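PDB 3GDW: sigma-54 interaction domain protein from Enterococcus faecalis, which is of unknown function but probably belongs to an ATP- and DNA-binding sigma-54-type transcriptional regulator, of which this chain is the mannose/fructose-type PTS IIA domain. Local coordinates for residues 7-12 with 67-72; 54-59 with 84-89; 26-31 with 100-105. All blocks are in the same frame, centred on the assembly; numbering follows the deposited sequence. Where two conformers were deposited one is given.

Contact 1: residues 7-12 with 67-72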
ATOM      1  N   VAL B   7     -15.751   3.816  -5.688  1.00 26.92           N
ATOM      2  CA  VAL B   7     -14.325   3.596  -5.370  1.00 26.16           C
ATOM      3  C   VAL B   7     -13.783   2.443  -6.204  1.00 26.53           C
ATOM      4  O   VAL B   7     -14.350   1.336  -6.193  1.00 26.15           O
ATOM      5  CB  VAL B   7     -14.108   3.305  -3.883  1.00 26.07           C
ATOM      6  CG1 VAL B   7     -12.592   3.183  -3.552  1.00 24.15           C
ATOM      7  CG2 VAL B   7     -14.717   4.400  -3.052  1.00 24.62           C
ATOM      8  N   PHE B   8     -12.707   2.711  -6.945  1.00 25.74           N
ATOM      9  CA  PHE B   8     -12.044   1.673  -7.728  1.00 25.91           C
ATOM     10  C   PHE B   8     -10.603   1.562  -7.278  1.00 25.96           C
ATOM     11  O   PHE B   8      -9.895   2.588  -7.164  1.00 25.76           O
ATOM     12  CB  PHE B   8     -12.107   1.998  -9.234  1.00 26.51           C
ATOM     13  CG  PHE B   8     -13.496   1.887  -9.814  1.00 28.17           C
ATOM     14  CD1 PHE B   8     -13.875   0.752 -10.534  1.00 30.19           C
ATOM     15  CD2 PHE B   8     -14.429   2.910  -9.617  1.00 30.48           C
ATOM     16  CE1 PHE B   8     -15.179   0.646 -11.082  1.00 30.53           C
ATOM     17  CE2 PHE B   8     -15.725   2.820 -10.137  1.00 31.73           C
ATOM     18  CZ  PHE B   8     -16.100   1.685 -10.876  1.00 31.38           C
ATOM     19  N   VAL B   9     -10.167   0.334  -6.997  1.00 24.97           N
ATOM     20  CA  VAL B   9      -8.789   0.123  -6.528  1.00 25.74           C
ATOM     21  C   VAL B   9      -8.010  -0.588  -7.636  1.00 26.00           C
ATOM     22  O   VAL B   9      -8.345  -1.718  -7.991  1.00 25.43           O
ATOM     23  CB  VAL B   9      -8.733  -0.741  -5.195  1.00 25.74           C
ATOM     24  CG1 VAL B   9      -7.322  -0.819  -4.684  1.00 25.15           C
ATOM     25  CG2 VAL B   9      -9.668  -0.179  -4.099  1.00 25.45           C
ATOM     26  N   LEU B  10      -6.981   0.071  -8.181  1.00 26.39           N
ATOM     27  CA  LEU B  10      -6.200  -0.489  -9.297  1.00 26.97           C
ATOM     28  C   LEU B  10      -4.734  -0.546  -8.930  1.00 26.73           C
ATOM     29  O   LEU B  10      -4.138   0.491  -8.609  1.00 26.63           O
ATOM     30  CB  LEU B  10      -6.369   0.359 -10.572  1.00 27.36           C
ATOM     31  CG  LEU B  10      -7.524  -0.076 -11.487  1.00 30.33           C
ATOM     32  CD1 LEU B  10      -8.847   0.246 -10.852  1.00 33.79           C
ATOM     33  CD2 LEU B  10      -7.427   0.591 -12.870  1.00 33.81           C
HETATM   34  N   MSE B  11      -4.148  -1.749  -8.963  1.00 26.46           N
HETATM   35  CA  MSE B  11      -2.737  -1.928  -8.543  1.00 26.56           C
HETATM   36  C   MSE B  11      -1.971  -2.953  -9.370  1.00 25.54           C
HETATM   37  O   MSE B  11      -2.559  -3.853  -9.971  1.00 25.79           O
HETATM   38  CB  MSE B  11      -2.652  -2.293  -7.036  1.00 26.02           C
HETATM   39  CG  MSE B  11      -3.153  -1.189  -6.140  1.00 28.54           C
HETATM   40 SE   MSE B  11      -3.214  -1.667  -4.291  0.75 32.49          SE
HETATM   41  CE  MSE B  11      -3.929   0.022  -3.646  1.00 27.51           C
ATOM     42  N   HIS B  12      -0.654  -2.813  -9.398  1.00 24.99           N
ATOM     43  CA  HIS B  12       0.199  -3.761 -10.080  1.00 25.04           C
ATOM     44  C   HIS B  12       0.239  -5.076  -9.302  1.00 25.67           C
ATOM     45  O   HIS B  12       0.271  -5.054  -8.070  1.00 26.51           O
ATOM     46  CB  HIS B  12       1.619  -3.205 -10.150  1.00 25.07           C
ATOM     47  CG  HIS B  12       1.745  -1.987 -11.005  1.00 25.39           C
ATOM     48  ND1 HIS B  12       1.105  -0.800 -10.707  1.00 24.50           N
ATOM     49  CD2 HIS B  12       2.469  -1.760 -12.128  1.00 24.62           C
ATOM     50  CE1 HIS B  12       1.418   0.103 -11.624  1.00 26.06           C
ATOM     51  NE2 HIS B  12       2.238  -0.459 -12.502  1.00 24.55           N
ATOM     52  N   LEU B  67     -13.671   7.742  -7.260  1.00 26.55           N
ATOM     53  CA  LEU B  67     -12.345   7.822  -6.693  1.00 26.04           C
ATOM     54  C   LEU B  67     -11.498   6.609  -7.126  1.00 26.33           C
ATOM     55  O   LEU B  67     -11.839   5.470  -6.795  1.00 26.35           O
ATOM     56  CB  LEU B  67     -12.456   7.886  -5.157  1.00 25.66           C
ATOM     57  CG  LEU B  67     -11.157   7.906  -4.372  1.00 25.76           C
ATOM     58  CD1 LEU B  67     -10.412   9.248  -4.596  1.00 24.74           C
ATOM     59  CD2 LEU B  67     -11.455   7.662  -2.892  1.00 25.57           C
ATOM     60  N   LEU B  68     -10.416   6.870  -7.859  1.00 26.51           N
ATOM     61  CA  LEU B  68      -9.424   5.840  -8.239  1.00 27.14           C
ATOM     62  C   LEU B  68      -8.301   5.838  -7.227  1.00 26.87           C
ATOM     63  O   LEU B  68      -7.651   6.873  -7.008  1.00 27.47           O
ATOM     64  CB  LEU B  68      -8.802   6.133  -9.612  1.00 26.61           C
ATOM     65  CG  LEU B  68      -9.753   6.232 -10.812  1.00 29.33           C
ATOM     66  CD1 LEU B  68      -8.946   6.261 -12.120  1.00 31.33           C
ATOM     67  CD2 LEU B  68     -10.777   5.068 -10.862  1.00 28.68           C
ATOM     68  N   LEU B  69      -8.090   4.688  -6.617  1.00 25.97           N
ATOM     69  CA  LEU B  69      -6.996   4.475  -5.686  1.00 24.78           C
ATOM     70  C   LEU B  69      -5.991   3.560  -6.372  1.00 24.55           C
ATOM     71  O   LEU B  69      -6.311   2.419  -6.698  1.00 24.86           O
ATOM     72  CB  LEU B  69      -7.564   3.797  -4.424  1.00 23.83           C
ATOM     73  CG  LEU B  69      -8.582   4.617  -3.628  1.00 23.25           C
ATOM     74  CD1 LEU B  69      -9.042   3.816  -2.409  1.00 21.60           C
ATOM     75  CD2 LEU B  69      -7.996   5.996  -3.195  1.00 21.43           C
ATOM     76  N   THR B  70      -4.787   4.059  -6.621  1.00 24.25           N
ATOM     77  CA  THR B  70      -3.765   3.286  -7.315  1.00 23.04           C
ATOM     78  C   THR B  70      -2.480   3.159  -6.470  1.00 22.78           C
ATOM     79  O   THR B  70      -2.354   3.767  -5.403  1.00 22.57           O
ATOM     80  CB  THR B  70      -3.401   3.946  -8.694  1.00 24.42           C
ATOM     81  OG1 THR B  70      -2.713   5.203  -8.472  1.00 22.60           O
ATOM     82  CG2 THR B  70      -4.667   4.174  -9.541  1.00 23.27           C
ATOM     83  N   ASP B  71      -1.526   2.382  -6.965  1.00 22.14           N
ATOM     84  CA  ASP B  71      -0.248   2.261  -6.295  1.00 21.40           C
ATOM     85  C   ASP B  71       0.830   3.165  -6.927  1.00 21.94           C
ATOM     86  O   ASP B  71       1.388   4.024  -6.237  1.00 23.05           O
ATOM     87  CB  ASP B  71       0.208   0.784  -6.154  1.00 20.63           C
ATOM     88  CG  ASP B  71       0.157  -0.011  -7.481  1.00 20.33           C
ATOM     89  OD1 ASP B  71      -0.205   0.543  -8.573  1.00 21.34           O
ATOM     90  OD2 ASP B  71       0.507  -1.211  -7.426  1.00 19.19           O
HETATM   91  N   MSE B  72       1.145   2.965  -8.204  1.00 21.93           N
HETATM   92  CA  MSE B  72       2.288   3.640  -8.826  1.00 22.87           C
HETATM   93  C   MSE B  72       2.151   3.628 -10.353  1.00 24.02           C
HETATM   94  O   MSE B  72       1.136   3.170 -10.885  1.00 23.23           O
HETATM   95  CB  MSE B  72       3.582   2.940  -8.405  1.00 22.98           C
HETATM   96  CG  MSE B  72       3.557   1.452  -8.736  1.00 22.33           C
HETATM   97 SE   MSE B  72       5.148   0.524  -8.343  0.75 28.25          SE
HETATM   98  CE  MSE B  72       6.409   1.643  -9.353  1.00 30.33           C
TER
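His12, the last residue of strand 7-12, is gripped twice by the carboxylate of Asp71 on segment 67-72. His12 ND1 donates to Asp71 OD1 over 2.8 Å, and the backbone His12 N donates to Asp71 OD2 over the same 2.8 Å. Both donors use the syn sides of the carboxylate, about 25° out of its plane, while OD1 sits at the imidazole edge close to the ring plane. The two planes are turned 45° against each other. Met72 N reaches OD1 too, from the same face as ND1, and Thr98 OG1 of the second subunit bonds OD2. Selenomethionine Met72 lays its CG over one face of the His12 ring, 4.2 Å from the centroid, a CH-pi contact. Along the parallel strands, Leu69 N donates to Phe8 O (2.8 Å) and Leu69 O accepts from Leu10 N (2.9 Å), both almost straight. The apolar part is anchored by Leu69 CD1, which packs on Val7 CG1 at 3.8 Å, on the face that helix 98-109 covers through Ala104. The buried sheet thus delivers a histidine whose rotation is fixed by its carboxylate and whose ND1 is engaged. Mannose-type IIA relatives carry their phosphorylated histidine at the end of the first strand, beside an aspartate, and His12 with Asp71 is consistent with that site.

Contact 2: residues 54-59 with 84-89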
ATOM      1  N   GLN B  54     -16.282  -0.806 -17.264  1.00 37.62           N
ATOM      2  CA  GLN B  54     -17.176  -0.935 -16.124  1.00 39.05           C
ATOM      3  C   GLN B  54     -17.793   0.411 -15.741  1.00 39.30           C
ATOM      4  O   GLN B  54     -18.996   0.493 -15.465  1.00 39.48           O
ATOM      5  CB  GLN B  54     -16.494  -1.577 -14.937  1.00 39.06           C
ATOM      6  CG  GLN B  54     -17.532  -2.074 -13.928  1.00 43.81           C
ATOM      7  CD  GLN B  54     -16.912  -2.656 -12.685  1.00 47.99           C
ATOM      8  OE1 GLN B  54     -15.892  -3.347 -12.760  1.00 50.23           O
ATOM      9  NE2 GLN B  54     -17.522  -2.379 -11.519  1.00 49.51           N
ATOM     10  N   VAL B  55     -16.967   1.460 -15.734  1.00 39.24           N
ATOM     11  CA  VAL B  55     -17.442   2.809 -15.479  1.00 39.17           C
ATOM     12  C   VAL B  55     -18.601   3.154 -16.429  1.00 40.13           C
ATOM     13  O   VAL B  55     -19.651   3.630 -15.980  1.00 39.83           O
ATOM     14  CB  VAL B  55     -16.276   3.837 -15.557  1.00 38.87           C
ATOM     15  CG1 VAL B  55     -16.798   5.255 -15.691  1.00 38.33           C
ATOM     16  CG2 VAL B  55     -15.384   3.718 -14.321  1.00 36.88           C
ATOM     17  N   ILE B  56     -18.422   2.876 -17.724  1.00 40.72           N
ATOM     18  CA  ILE B  56     -19.425   3.213 -18.748  1.00 41.55           C
ATOM     19  C   ILE B  56     -20.769   2.517 -18.495  1.00 42.44           C
ATOM     20  O   ILE B  56     -21.833   3.139 -18.601  1.00 42.46           O
ATOM     21  CB  ILE B  56     -18.894   2.953 -20.190  1.00 41.38           C
ATOM     22  CG1 ILE B  56     -17.952   4.094 -20.601  1.00 41.32           C
ATOM     23  CG2 ILE B  56     -20.062   2.758 -21.178  1.00 42.10           C
ATOM     24  CD1 ILE B  56     -17.497   4.111 -22.073  1.00 43.53           C
ATOM     25  N   THR B  57     -20.699   1.238 -18.139  1.00 43.14           N
ATOM     26  CA  THR B  57     -21.862   0.448 -17.750  1.00 44.34           C
ATOM     27  C   THR B  57     -22.629   1.096 -16.605  1.00 44.65           C
ATOM     28  O   THR B  57     -23.839   1.269 -16.682  1.00 44.49           O
ATOM     29  CB  THR B  57     -21.422  -0.967 -17.300  1.00 44.33           C
ATOM     30  OG1 THR B  57     -20.868  -1.666 -18.422  1.00 45.23           O
ATOM     31  CG2 THR B  57     -22.593  -1.756 -16.730  1.00 45.05           C
ATOM     32  N   GLN B  58     -21.909   1.452 -15.547  1.00 45.33           N
ATOM     33  CA  GLN B  58     -22.524   1.913 -14.311  1.00 46.06           C
ATOM     34  C   GLN B  58     -22.663   3.431 -14.240  1.00 46.29           C
ATOM     35  O   GLN B  58     -22.893   3.976 -13.155  1.00 46.86           O
ATOM     36  CB  GLN B  58     -21.696   1.439 -13.129  1.00 46.08           C
ATOM     37  CG  GLN B  58     -21.298  -0.009 -13.187  1.00 48.06           C
ATOM     38  CD  GLN B  58     -20.610  -0.448 -11.910  1.00 51.39           C
ATOM     39  OE1 GLN B  58     -19.818   0.289 -11.331  1.00 51.15           O
ATOM     40  NE2 GLN B  58     -20.924  -1.657 -11.455  1.00 54.01           N
ATOM     41  N   LYS B  59     -22.527   4.108 -15.379  1.00 46.18           N
ATOM     42  CA  LYS B  59     -22.557   5.570 -15.430  1.00 46.63           C
ATOM     43  C   LYS B  59     -23.641   6.187 -14.528  1.00 46.54           C
ATOM     44  O   LYS B  59     -23.360   7.108 -13.748  1.00 46.32           O
ATOM     45  CB  LYS B  59     -22.727   6.062 -16.868  1.00 46.73           C
ATOM     46  CG  LYS B  59     -22.563   7.571 -17.013  1.00 48.05           C
ATOM     47  CD  LYS B  59     -22.676   8.009 -18.458  1.00 49.57           C
ATOM     48  CE  LYS B  59     -21.990   9.348 -18.661  1.00 51.06           C
ATOM     49  NZ  LYS B  59     -20.513   9.201 -18.820  1.00 51.08           N
ATOM     50  N   GLU B  84     -12.242  12.940 -18.946  1.00 35.03           N
ATOM     51  CA  GLU B  84     -12.273  13.400 -20.342  1.00 36.08           C
ATOM     52  C   GLU B  84     -13.209  12.546 -21.195  1.00 36.38           C
ATOM     53  O   GLU B  84     -13.934  13.079 -22.018  1.00 36.43           O
ATOM     54  CB  GLU B  84     -10.879  13.367 -20.981  1.00 36.42           C
ATOM     55  CG  GLU B  84      -9.850  14.316 -20.391  1.00 37.83           C
ATOM     56  CD  GLU B  84     -10.218  15.771 -20.557  1.00 39.93           C
ATOM     57  OE1 GLU B  84     -10.562  16.195 -21.688  1.00 39.11           O
ATOM     58  OE2 GLU B  84     -10.163  16.490 -19.536  1.00 41.82           O
ATOM     59  N   GLU B  85     -13.164  11.224 -21.009  1.00 36.69           N
ATOM     60  CA  GLU B  85     -13.933  10.287 -21.843  1.00 36.93           C
ATOM     61  C   GLU B  85     -15.419  10.177 -21.459  1.00 37.05           C
ATOM     62  O   GLU B  85     -16.283  10.106 -22.332  1.00 37.13           O
ATOM     63  CB  GLU B  85     -13.276   8.895 -21.864  1.00 36.52           C
ATOM     64  CG  GLU B  85     -13.983   7.873 -22.783  1.00 36.35           C
ATOM     65  CD  GLU B  85     -13.180   6.591 -23.011  1.00 36.70           C
ATOM     66  OE1 GLU B  85     -11.996   6.522 -22.593  1.00 34.83           O
ATOM     67  OE2 GLU B  85     -13.738   5.648 -23.623  1.00 37.13           O
ATOM     68  N   THR B  86     -15.709  10.150 -20.164  1.00 37.34           N
ATOM     69  CA  THR B  86     -17.081   9.938 -19.688  1.00 37.34           C
ATOM     70  C   THR B  86     -17.715  11.218 -19.123  1.00 37.24           C
ATOM     71  O   THR B  86     -18.934  11.309 -18.998  1.00 37.63           O
ATOM     72  CB  THR B  86     -17.149   8.851 -18.570  1.00 37.45           C
ATOM     73  OG1 THR B  86     -16.643   9.401 -17.354  1.00 36.43           O
ATOM     74  CG2 THR B  86     -16.348   7.609 -18.931  1.00 37.21           C
ATOM     75  N   GLY B  87     -16.894  12.190 -18.738  1.00 37.10           N
ATOM     76  CA  GLY B  87     -17.414  13.396 -18.083  1.00 36.48           C
ATOM     77  C   GLY B  87     -17.802  13.195 -16.620  1.00 36.32           C
ATOM     78  O   GLY B  87     -18.336  14.112 -15.990  1.00 36.52           O
ATOM     79  N   ILE B  88     -17.544  12.006 -16.081  1.00 35.36           N
ATOM     80  CA  ILE B  88     -17.782  11.732 -14.665  1.00 35.30           C
ATOM     81  C   ILE B  88     -16.615  12.302 -13.864  1.00 34.76           C
ATOM     82  O   ILE B  88     -15.453  12.029 -14.180  1.00 34.81           O
ATOM     83  CB  ILE B  88     -17.919  10.211 -14.386  1.00 35.24           C
ATOM     84  CG1 ILE B  88     -19.118   9.613 -15.136  1.00 36.42           C
ATOM     85  CG2 ILE B  88     -17.998   9.929 -12.886  1.00 36.05           C
ATOM     86  CD1 ILE B  88     -20.482  10.039 -14.578  1.00 38.41           C
ATOM     87  N   ARG B  89     -16.922  13.108 -12.854  1.00 34.04           N
ATOM     88  CA  ARG B  89     -15.897  13.685 -11.966  1.00 33.77           C
ATOM     89  C   ARG B  89     -15.091  12.569 -11.310  1.00 32.87           C
ATOM     90  O   ARG B  89     -15.659  11.647 -10.727  1.00 32.50           O
ATOM     91  CB  ARG B  89     -16.528  14.567 -10.885  1.00 33.68           C
ATOM     92  CG  ARG B  89     -17.484  15.625 -11.407  1.00 36.06           C
ATOM     93  CD  ARG B  89     -17.992  16.552 -10.286  1.00 39.58           C
ATOM     94  NE  ARG B  89     -18.458  15.830  -9.092  1.00 42.31           N
ATOM     95  CZ  ARG B  89     -17.892  15.915  -7.886  1.00 43.52           C
ATOM     96  NH1 ARG B  89     -18.385  15.224  -6.864  1.00 44.54           N
ATOM     97  NH2 ARG B  89     -16.834  16.693  -7.692  1.00 43.67           N
TER
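Lys59 and Thr86 run past each other in opposite directions, so that the ammonium end of the lysine arrives at the backbone of the threonine. Lys59 NZ donates to Thr86 O over 2.6 Å, a short bond that meets the carbonyl well off its axis, with a C=O...N angle of 123° and the donor tilted 19° from the carbonyl plane. The lysine chain is extended until its last torsion, where a bend (chi4 81°) swings NZ in toward the carbonyl. On the way Lys59 CG passes Ile88 CD1 at 4.0 Å, the two side chains crossing obliquely. Thr86 shows its methyl to the other helix: Thr86 CG2 touches Val55 CG1 at 4.0 Å, the pair standing roughly at right angles, and Ile56 CG1 reaches the same methyl from further along, at 4.2 Å. The hydroxyl serves its own segment and helix: Thr86 OG1 bonds to Leu82 O and accepts from Ile88 N at 3.0 Å, an ST turn that folds the chain just where Gly87, with positive phi, leaves the helix. That turn brings Ile88 alongside the lysine stem; Ile88 and Val55 also both pack on Ile66 of strand 66-70. At the outer edge the carboxylate of Glu85 lies near Ile56 CD1, but its polar partners are Tyr48 and Arg52 of helix 44-57. Here the ends of helices 44-57 and 78-86 meet at the surface of the domain, through apolar packing and one charged-donor hydrogen bond. The positive charge of Lys59 rests on a carbonyl of the last residue of helix 78-86, where the helix dipole would be expected to favour it, while Ile88 gives the lysine stem an apolar neighbour.

Contact 3: residues 26-31 with 100-105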
ATOM      1  N   GLU B  26     -14.388  -6.628   4.684  1.00 28.89           N
ATOM      2  CA  GLU B  26     -14.623  -7.486   5.833  1.00 30.42           C
ATOM      3  C   GLU B  26     -14.558  -6.687   7.122  1.00 29.13           C
ATOM      4  O   GLU B  26     -15.375  -6.911   7.991  1.00 28.40           O
ATOM      5  CB  GLU B  26     -13.641  -8.666   5.874  1.00 30.93           C
ATOM      6  CG  GLU B  26     -13.886  -9.683   4.773  1.00 37.51           C
ATOM      7  CD  GLU B  26     -12.828 -10.792   4.715  1.00 44.88           C
ATOM      8  OE1 GLU B  26     -11.896 -10.808   5.555  1.00 48.81           O
ATOM      9  OE2 GLU B  26     -12.929 -11.660   3.816  1.00 49.32           O
ATOM     10  N   LEU B  27     -13.627  -5.731   7.235  1.00 28.74           N
ATOM     11  CA  LEU B  27     -13.613  -4.860   8.412  1.00 29.30           C
ATOM     12  C   LEU B  27     -14.883  -4.016   8.530  1.00 29.51           C
ATOM     13  O   LEU B  27     -15.366  -3.821   9.624  1.00 28.71           O
ATOM     14  CB  LEU B  27     -12.366  -3.958   8.476  1.00 28.24           C
ATOM     15  CG  LEU B  27     -11.075  -4.730   8.781  1.00 29.33           C
ATOM     16  CD1 LEU B  27      -9.866  -3.804   8.608  1.00 29.57           C
ATOM     17  CD2 LEU B  27     -11.114  -5.385  10.171  1.00 27.75           C
ATOM     18  N   LEU B  28     -15.419  -3.535   7.408  1.00 30.23           N
ATOM     19  CA  LEU B  28     -16.611  -2.668   7.427  1.00 32.00           C
ATOM     20  C   LEU B  28     -17.946  -3.388   7.283  1.00 32.88           C
ATOM     21  O   LEU B  28     -18.997  -2.770   7.462  1.00 34.39           O
ATOM     22  CB  LEU B  28     -16.536  -1.622   6.305  1.00 32.40           C
ATOM     23  CG  LEU B  28     -15.399  -0.617   6.381  1.00 33.84           C
ATOM     24  CD1 LEU B  28     -15.295   0.173   5.084  1.00 35.32           C
ATOM     25  CD2 LEU B  28     -15.595   0.306   7.602  1.00 36.08           C
ATOM     26  N   GLY B  29     -17.935  -4.666   6.927  1.00 33.50           N
ATOM     27  CA  GLY B  29     -19.191  -5.368   6.611  1.00 33.71           C
ATOM     28  C   GLY B  29     -19.951  -4.816   5.407  1.00 34.40           C
ATOM     29  O   GLY B  29     -21.174  -4.797   5.398  1.00 33.98           O
ATOM     30  N   THR B  30     -19.225  -4.372   4.381  1.00 34.34           N
ATOM     31  CA  THR B  30     -19.835  -3.858   3.153  1.00 35.01           C
ATOM     32  C   THR B  30     -19.255  -4.579   1.942  1.00 35.27           C
ATOM     33  O   THR B  30     -18.151  -5.128   2.007  1.00 34.51           O
ATOM     34  CB  THR B  30     -19.588  -2.327   2.999  1.00 35.00           C
ATOM     35  OG1 THR B  30     -20.297  -1.827   1.856  1.00 35.97           O
ATOM     36  CG2 THR B  30     -18.122  -2.034   2.827  1.00 35.50           C
ATOM     37  N   SER B  31     -19.975  -4.576   0.824  1.00 35.62           N
ATOM     38  CA  SER B  31     -19.396  -5.147  -0.390  1.00 36.59           C
ATOM     39  C   SER B  31     -19.215  -4.103  -1.499  1.00 36.28           C
ATOM     40  O   SER B  31     -18.990  -4.450  -2.668  1.00 36.03           O
ATOM     41  CB  SER B  31     -20.166  -6.388  -0.862  1.00 36.84           C
ATOM     42  OG  SER B  31     -21.549  -6.123  -0.891  1.00 40.48           O
ATOM     43  N   ILE B 100      -5.975   3.472   3.570  1.00 16.06           N
ATOM     44  CA  ILE B 100      -6.551   4.410   2.612  1.00 15.57           C
ATOM     45  C   ILE B 100      -7.759   3.764   1.925  1.00 15.12           C
ATOM     46  O   ILE B 100      -8.793   4.414   1.813  1.00 15.33           O
ATOM     47  CB  ILE B 100      -5.521   4.866   1.540  1.00 15.92           C
ATOM     48  CG1 ILE B 100      -4.320   5.564   2.188  1.00 15.88           C
ATOM     49  CG2 ILE B 100      -6.170   5.828   0.571  1.00 15.41           C
ATOM     50  CD1 ILE B 100      -4.733   6.643   3.196  1.00 21.25           C
ATOM     51  N   VAL B 101      -7.642   2.506   1.485  1.00 14.74           N
ATOM     52  CA  VAL B 101      -8.816   1.785   0.945  1.00 14.63           C
ATOM     53  C   VAL B 101      -9.931   1.760   2.023  1.00 14.77           C
ATOM     54  O   VAL B 101     -11.097   2.096   1.755  1.00 15.04           O
ATOM     55  CB  VAL B 101      -8.482   0.338   0.478  1.00 14.16           C
ATOM     56  CG1 VAL B 101      -9.726  -0.353  -0.095  1.00 13.11           C
ATOM     57  CG2 VAL B 101      -7.332   0.332  -0.548  1.00 14.03           C
ATOM     58  N   LEU B 102      -9.551   1.377   3.241  1.00 14.71           N
ATOM     59  CA  LEU B 102     -10.512   1.314   4.335  1.00 14.98           C
ATOM     60  C   LEU B 102     -11.239   2.637   4.541  1.00 14.56           C
ATOM     61  O   LEU B 102     -12.460   2.666   4.602  1.00 14.65           O
ATOM     62  CB  LEU B 102      -9.825   0.876   5.625  1.00 15.02           C
ATOM     63  CG  LEU B 102     -10.666   0.741   6.902  1.00 16.08           C
ATOM     64  CD1 LEU B 102     -11.806  -0.210   6.648  1.00 17.81           C
ATOM     65  CD2 LEU B 102      -9.803   0.183   8.001  1.00 16.93           C
ATOM     66  N   GLU B 103     -10.478   3.719   4.651  0.50 14.81           N
ATOM     67  CA  GLU B 103     -11.056   5.047   4.860  0.50 14.79           C
ATOM     68  C   GLU B 103     -11.920   5.512   3.681  0.50 14.59           C
ATOM     69  O   GLU B 103     -12.978   6.105   3.890  0.50 14.13           O
ATOM     70  CB  GLU B 103      -9.951   6.055   5.254  0.50 15.55           C
ATOM     71  CG  GLU B 103      -9.334   5.660   6.612  0.50 17.51           C
ATOM     72  CD  GLU B 103      -8.132   6.460   7.089  0.50 20.64           C
ATOM     73  OE1 GLU B 103      -7.106   6.577   6.373  0.50 22.33           O
ATOM     74  OE2 GLU B 103      -8.193   6.911   8.246  0.50 23.31           O
ATOM     75  N   ALA B 104     -11.495   5.208   2.454  1.00 13.88           N
ATOM     76  CA  ALA B 104     -12.259   5.570   1.255  1.00 14.30           C
ATOM     77  C   ALA B 104     -13.613   4.853   1.202  1.00 14.66           C
ATOM     78  O   ALA B 104     -14.644   5.471   0.993  1.00 15.11           O
ATOM     79  CB  ALA B 104     -11.464   5.259   0.005  1.00 13.44           C
ATOM     80  N   ILE B 105     -13.593   3.547   1.395  1.00 15.48           N
ATOM     81  CA  ILE B 105     -14.839   2.761   1.349  1.00 16.51           C
ATOM     82  C   ILE B 105     -15.759   3.158   2.518  1.00 16.15           C
ATOM     83  O   ILE B 105     -16.976   3.324   2.335  1.00 16.49           O
ATOM     84  CB  ILE B 105     -14.522   1.233   1.341  1.00 16.12           C
ATOM     85  CG1 ILE B 105     -13.687   0.866   0.099  1.00 18.94           C
ATOM     86  CG2 ILE B 105     -15.781   0.401   1.381  1.00 16.75           C
ATOM     87  CD1 ILE B 105     -14.433   0.879  -1.220  1.00 22.10           C
TER
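Leu28, in the last turn of helix 16-28, has its CA 7.9 Å from the CA of Leu102 in helix 98-109, the closest pair of CA atoms across the segments, and Gly29, with positive phi, is the first residue beyond the first helix. Leu102 has the largest share of the packing, closely followed by Leu28. With CG anti to the backbone N (chi1 -180°), Leu102 swings its branches toward the partner segment: Leu102 CD1 presses on Leu28 CG at 3.6 Å, the two side chains lying oblique to each other, while Leu102 CD2 meets Leu27 CD1 at 4.0 Å in a nearly perpendicular crossing. One turn further along, Ile105 offers its CG2 to two neighbours, Leu28 CD1 and Thr30 CG2, each 3.7 Å from Ile105 CG2. The side chains that meet do so through carbon atoms, the threonine taking part through its methyl. Leu27 also packs on Met72 of the second subunit. Deeper in the same interface, Val101 and Ile105 rest on Leu21 of helix 16-28, and they also touch Val9 and Val7 of strand 6-12 beneath. Ile100 and Ala104 face helix 114-135 instead, so helix 98-109 is wedged between helices 16-28 and 114-135 above the sheet.

From the N terminus, strand 6-12 comes first, and contact 1 closes a loop of 54 residues by pairing it with 67-72. Helix 16-28 ends in 26-31, which waits for 100-105, so contact 3 closes the widest loop and crosses contact 1. Segment 54-59 precedes 67-72 and meets 84-89, so contact 2 crosses contact 1 as well and lies wholly within the span of contact 3. Contacts 2 and 3 do not touch; the sheet of contact 1 stands between them, Phe8 packing on Gln54 and Val55 while helix 98-109 packs on the other face. Together they clamp helices onto both faces of the parallel sheet.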